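Local coordinates for protein neck and C-terminal motor domain of Kar3 (Candida glabrata, PDB 4GKR) that probably hydrolyses ATP to drive movement along microtubules, as a kinesin-14 mitotic motor with a neck attached to its C-terminal motor domain, at residues K93-G96 against Q97-S101; L326-S329 against L330-S333. All coordinates share one frame; numbering follows the deposited sequence.

Interaction 1: K93-G96 against Q97-S101; sequences KEVG and QLIQS
Ile99 folds back over the first turn of its own helix to meet Val95, and its side chain can be followed atom by atom. CB lies 3.4 Å from Gly96 O. From there CG1 turns to the side of the backbone N (chi1 -57°), which takes it alongside Val95 O at 3.6 Å and brings it to Val95 CG1 at 4.2 Å, an apolar contact. CD1, at the tip, stays beside the same methyl, 4.3 Å from Val95 CG1. The Ile99 side chain also packs on Ile110 of strand 108-113 and on Thr135 and Ile139 of helix 131-147. This is the N-terminal turn of an alpha helix lying on the central sheet of the kinesin motor domain, a P-loop NTPase fold, with Val95 as N-cap residue. Two i to i+4 bonds define the turn: Ile99 N to Val95 O, at 3.2 Å with an N-H...O angle of 162°, and Gln100 N to Gly96 O at 3.1 Å. Gln100 sends its extended chain back beside the same carbonyl, CG resting 3.3 Å from Gly96 O, while NE2 is hydrogen-bonded to His138. Leu98, its CB 3.3 Å from Val95 O, joins Val95 against Leu337 and Ile110.

Interaction 2: L326-S329 against L330-S333; sequences LQYS and LIGS
Leu330 and Leu326 meet on one flank of a turn, and Ile331 and Tyr328 meet on another. In Leu330, CG stands beside the backbone N (chi1 -57°), a setting that draws the branch back over the preceding turn: CG comes to 3.6 Å from Leu326 O, and CD1 reaches Leu326 CB at 4.0 Å. Both leucines also pack on Phe111 of strand 108-113. Ile331 takes a less common shape. Its CG1 is held between backbone N and carbonyl carbon (chi1 47°), which places it 3.5 Å from Gln327 O and lets CD1 approach the Tyr328 ring at its edge, near the ring plane, 4.2 Å from CD1 of the tyrosine. One face of that ring is covered by CG of its neighbour Gln327, over the centre, and His193 meets the ring with its plane nearly perpendicular. The backbone between helix 321-326 and strand 335-342 turns about Gln327 O, which accepts two amides: Ile331 N at 3.2 Å, nearly in line with the carbonyl, and Leu330 N at 3.0 Å, from well above the carbonyl plane (65° out of it). With one carbonyl taking both amides and the two side-chain pairs that meet across the turn being apolar, the directional bonds between the two segments are made by the backbone, while the buried leucines and the partly exposed isoleucine-tyrosine pair add van der Waals contact.

Interaction 1 and interaction 2 are separate local turns within one kinesin motor domain, their centres 18 Å apart and their nearest atoms about 7 Å apart, without touching. The central sheet connects them: strand 108-113 presents Ile110 to Val95, Leu98 and Ile99 of interaction 1, and Cys109 and Phe111 to Leu326, Ser329 and Leu330 of interaction 2. These alternating residues are consistent with packing on opposite faces of the strand. Residues 326-333 also lead into strand 335-342, whose Lys335 and Leu337 pack against residues 95-101. Neither contact includes an ADP-pocket residue; in interaction 1 the Val95 side chain is about 13 Å from the bound nucleotide.

Interaction 1: K93-G96 against Q97-S101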
ATOM      1  N   LYS A  93       7.904  -0.953  12.035  1.00 43.56           N
ATOM      2  CA  LYS A  93       7.628  -0.442  13.388  1.00 45.74           C
ATOM      3  C   LYS A  93       6.615   0.706  13.306  1.00 45.50           C
ATOM      4  O   LYS A  93       5.687   0.768  14.106  1.00 47.18           O
ATOM      5  CB  LYS A  93       8.918  -0.011  14.105  1.00 47.17           C
ATOM      6  N   GLU A  94       6.774   1.560  12.292  1.00 44.90           N
ATOM      7  CA  GLU A  94       5.888   2.698  12.027  1.00 44.99           C
ATOM      8  C   GLU A  94       4.630   2.364  11.194  1.00 43.74           C
ATOM      9  O   GLU A  94       3.914   3.265  10.784  1.00 46.54           O
ATOM     10  CB  GLU A  94       6.684   3.844  11.372  1.00 44.60           C
ATOM     11  N   VAL A  95       4.355   1.085  10.958  1.00 42.00           N
ATOM     12  CA  VAL A  95       3.155   0.650  10.211  1.00 39.36           C
ATOM     13  C   VAL A  95       2.293  -0.307  11.067  1.00 39.75           C
ATOM     14  O   VAL A  95       1.069  -0.468  10.852  1.00 37.25           O
ATOM     15  CB  VAL A  95       3.562  -0.064   8.890  1.00 37.39           C
ATOM     16  CG1 VAL A  95       2.386  -0.746   8.232  1.00 34.59           C
ATOM     17  CG2 VAL A  95       4.197   0.912   7.917  1.00 37.77           C
ATOM     18  N   GLY A  96       2.952  -0.942  12.036  1.00 40.19           N
ATOM     19  CA  GLY A  96       2.339  -1.965  12.864  1.00 40.29           C
ATOM     20  C   GLY A  96       1.046  -1.517  13.494  1.00 40.19           C
ATOM     21  O   GLY A  96       0.058  -2.234  13.453  1.00 40.20           O
ATOM     22  N   GLN A  97       1.047  -0.318  14.051  1.00 42.18           N
ATOM     23  CA  GLN A  97      -0.127   0.217  14.718  1.00 44.89           C
ATOM     24  C   GLN A  97      -1.341   0.274  13.788  1.00 43.67           C
ATOM     25  O   GLN A  97      -2.452  -0.061  14.199  1.00 45.70           O
ATOM     26  CB  GLN A  97       0.176   1.587  15.324  1.00 49.67           C
ATOM     27  CG  GLN A  97      -1.069   2.396  15.649  1.00 53.98           C
ATOM     28  CD  GLN A  97      -0.967   3.170  16.956  1.00 61.36           C
ATOM     29  OE1 GLN A  97       0.071   3.148  17.647  1.00 63.86           O
ATOM     30  NE2 GLN A  97      -2.061   3.857  17.314  1.00 63.15           N
ATOM     31  N   LEU A  98      -1.122   0.675  12.538  1.00 40.79           N
ATOM     32  CA  LEU A  98      -2.172   0.676  11.536  1.00 37.25           C
ATOM     33  C   LEU A  98      -2.736  -0.729  11.297  1.00 37.30           C
ATOM     34  O   LEU A  98      -3.959  -0.908  11.250  1.00 37.71           O
ATOM     35  CB  LEU A  98      -1.667   1.315  10.240  1.00 35.27           C
ATOM     36  CG  LEU A  98      -2.595   1.310   9.023  1.00 33.87           C
ATOM     37  CD1 LEU A  98      -3.745   2.276   9.186  1.00 34.03           C
ATOM     38  CD2 LEU A  98      -1.787   1.657   7.789  1.00 34.03           C
ATOM     39  N   ILE A  99      -1.860  -1.722  11.153  1.00 36.95           N
ATOM     40  CA  ILE A  99      -2.289  -3.128  10.972  1.00 36.95           C
ATOM     41  C   ILE A  99      -3.221  -3.623  12.087  1.00 36.99           C
ATOM     42  O   ILE A  99      -4.194  -4.336  11.829  1.00 36.09           O
ATOM     43  CB  ILE A  99      -1.087  -4.097  10.872  1.00 37.41           C
ATOM     44  CG1 ILE A  99      -0.153  -3.691   9.727  1.00 37.80           C
ATOM     45  CG2 ILE A  99      -1.562  -5.522  10.617  1.00 37.31           C
ATOM     46  CD1 ILE A  99      -0.852  -3.538   8.385  1.00 36.21           C
ATOM     47  N   GLN A 100      -2.915  -3.229  13.320  1.00 37.69           N
ATOM     48  CA  GLN A 100      -3.688  -3.636  14.498  1.00 38.75           C
ATOM     49  C   GLN A 100      -5.154  -3.159  14.451  1.00 39.31           C
ATOM     50  O   GLN A 100      -5.987  -3.651  15.203  1.00 40.28           O
ATOM     51  CB  GLN A 100      -2.996  -3.150  15.775  1.00 39.36           C
ATOM     52  CG  GLN A 100      -1.583  -3.684  15.960  1.00 39.71           C
ATOM     53  CD  GLN A 100      -0.775  -2.887  16.974  1.00 41.68           C
ATOM     54  OE1 GLN A 100      -1.331  -2.082  17.738  1.00 43.18           O
ATOM     55  NE2 GLN A 100       0.544  -3.095  16.981  1.00 40.72           N
ATOM     56  N   SER A 101      -5.444  -2.214  13.555  1.00 39.10           N
ATOM     57  CA  SER A 101      -6.790  -1.683  13.318  1.00 39.87           C
ATOM     58  C   SER A 101      -7.748  -2.757  12.869  1.00 39.90           C
ATOM     59  O   SER A 101      -8.938  -2.703  13.198  1.00 42.12           O
ATOM     60  CB  SER A 101      -6.776  -0.644  12.185  1.00 39.16           C
ATOM     61  OG  SER A 101      -6.306   0.609  12.600  1.00 40.24           O
TER

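Interaction 2: L326-S329 against L330-S333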
ATOM      1  N   LEU A 326     -11.709  -1.288  -4.497  1.00 30.06           N
ATOM      2  CA  LEU A 326     -11.327  -0.968  -3.138  1.00 29.25           C
ATOM      3  C   LEU A 326     -12.306  -0.037  -2.414  1.00 30.98           C
ATOM      4  O   LEU A 326     -12.047   0.360  -1.272  1.00 31.09           O
ATOM      5  CB  LEU A 326      -9.935  -0.335  -3.143  1.00 28.18           C
ATOM      6  CG  LEU A 326      -8.738  -1.171  -3.605  1.00 27.06           C
ATOM      7  CD1 LEU A 326      -7.536  -0.259  -3.741  1.00 26.55           C
ATOM      8  CD2 LEU A 326      -8.415  -2.308  -2.648  1.00 26.76           C
ATOM      9  N   GLN A 327     -13.424   0.324  -3.040  1.00 31.48           N
ATOM     10  CA  GLN A 327     -14.271   1.348  -2.427  1.00 33.34           C
ATOM     11  C   GLN A 327     -14.613   1.154  -0.944  1.00 34.53           C
ATOM     12  O   GLN A 327     -14.552   2.121  -0.183  1.00 36.45           O
ATOM     13  CB  GLN A 327     -15.531   1.627  -3.227  1.00 34.69           C
ATOM     14  CG  GLN A 327     -16.470   0.462  -3.403  1.00 35.93           C
ATOM     15  CD  GLN A 327     -17.769   0.886  -4.052  1.00 38.13           C
ATOM     16  OE1 GLN A 327     -17.819   1.864  -4.769  1.00 37.89           O
ATOM     17  NE2 GLN A 327     -18.836   0.160  -3.766  1.00 40.91           N
ATOM     18  N   TYR A 328     -14.975  -0.055  -0.522  1.00 34.35           N
ATOM     19  CA  TYR A 328     -15.377  -0.252   0.884  1.00 35.45           C
ATOM     20  C   TYR A 328     -14.192  -0.259   1.847  1.00 34.70           C
ATOM     21  O   TYR A 328     -14.370  -0.209   3.040  1.00 35.00           O
ATOM     22  CB  TYR A 328     -16.252  -1.493   1.083  1.00 35.51           C
ATOM     23  CG  TYR A 328     -17.581  -1.407   0.378  1.00 38.25           C
ATOM     24  CD1 TYR A 328     -18.474  -0.361   0.638  1.00 39.55           C
ATOM     25  CD2 TYR A 328     -17.956  -2.371  -0.541  1.00 38.86           C
ATOM     26  CE1 TYR A 328     -19.684  -0.276  -0.015  1.00 41.28           C
ATOM     27  CE2 TYR A 328     -19.170  -2.298  -1.195  1.00 40.56           C
ATOM     28  CZ  TYR A 328     -20.032  -1.248  -0.936  1.00 42.61           C
ATOM     29  OH  TYR A 328     -21.261  -1.193  -1.596  1.00 45.47           O
ATOM     30  N   SER A 329     -12.978  -0.319   1.329  1.00 34.20           N
ATOM     31  CA  SER A 329     -11.833  -0.100   2.189  1.00 34.75           C
ATOM     32  C   SER A 329     -11.278   1.331   2.083  1.00 35.91           C
ATOM     33  O   SER A 329     -10.187   1.612   2.593  1.00 36.59           O
ATOM     34  CB  SER A 329     -10.759  -1.135   1.904  1.00 33.87           C
ATOM     35  OG  SER A 329     -11.162  -2.379   2.447  1.00 36.10           O
ATOM     36  N   LEU A 330     -12.023   2.231   1.432  1.00 35.71           N
ATOM     37  CA  LEU A 330     -11.627   3.635   1.377  1.00 36.08           C
ATOM     38  C   LEU A 330     -12.653   4.608   1.980  1.00 39.53           C
ATOM     39  O   LEU A 330     -12.271   5.707   2.337  1.00 42.03           O
ATOM     40  CB  LEU A 330     -11.221   4.065  -0.037  1.00 35.47           C
ATOM     41  CG  LEU A 330     -10.087   3.333  -0.791  1.00 34.63           C
ATOM     42  CD1 LEU A 330     -10.252   3.548  -2.295  1.00 33.28           C
ATOM     43  CD2 LEU A 330      -8.680   3.715  -0.323  1.00 32.45           C
ATOM     44  N   ILE A 331     -13.932   4.232   2.101  1.00 40.76           N
ATOM     45  CA  ILE A 331     -14.912   5.138   2.712  1.00 43.72           C
ATOM     46  C   ILE A 331     -15.003   4.938   4.208  1.00 45.37           C
ATOM     47  O   ILE A 331     -14.448   3.983   4.737  1.00 44.69           O
ATOM     48  CB  ILE A 331     -16.361   4.969   2.193  1.00 46.24           C
ATOM     49  CG1 ILE A 331     -16.775   3.501   2.169  1.00 45.92           C
ATOM     50  CG2 ILE A 331     -16.580   5.692   0.875  1.00 47.24           C
ATOM     51  CD1 ILE A 331     -18.125   3.270   2.814  1.00 48.34           C
ATOM     52  N   GLY A 332     -15.745   5.830   4.865  1.00 47.47           N
ATOM     53  CA  GLY A 332     -16.048   5.729   6.281  1.00 48.91           C
ATOM     54  C   GLY A 332     -14.842   5.811   7.191  1.00 49.82           C
ATOM     55  O   GLY A 332     -13.943   6.635   6.995  1.00 50.11           O
ATOM     56  N   SER A 333     -14.827   4.942   8.195  1.00 49.86           N
ATOM     57  CA  SER A 333     -13.768   4.919   9.184  1.00 48.72           C
ATOM     58  C   SER A 333     -12.445   4.356   8.631  1.00 46.14           C
ATOM     59  O   SER A 333     -11.428   4.339   9.328  1.00 46.55           O
ATOM     60  CB  SER A 333     -14.241   4.102  10.378  1.00 51.12           C
ATOM     61  OG  SER A 333     -14.843   2.888   9.949  1.00 50.88           O
TER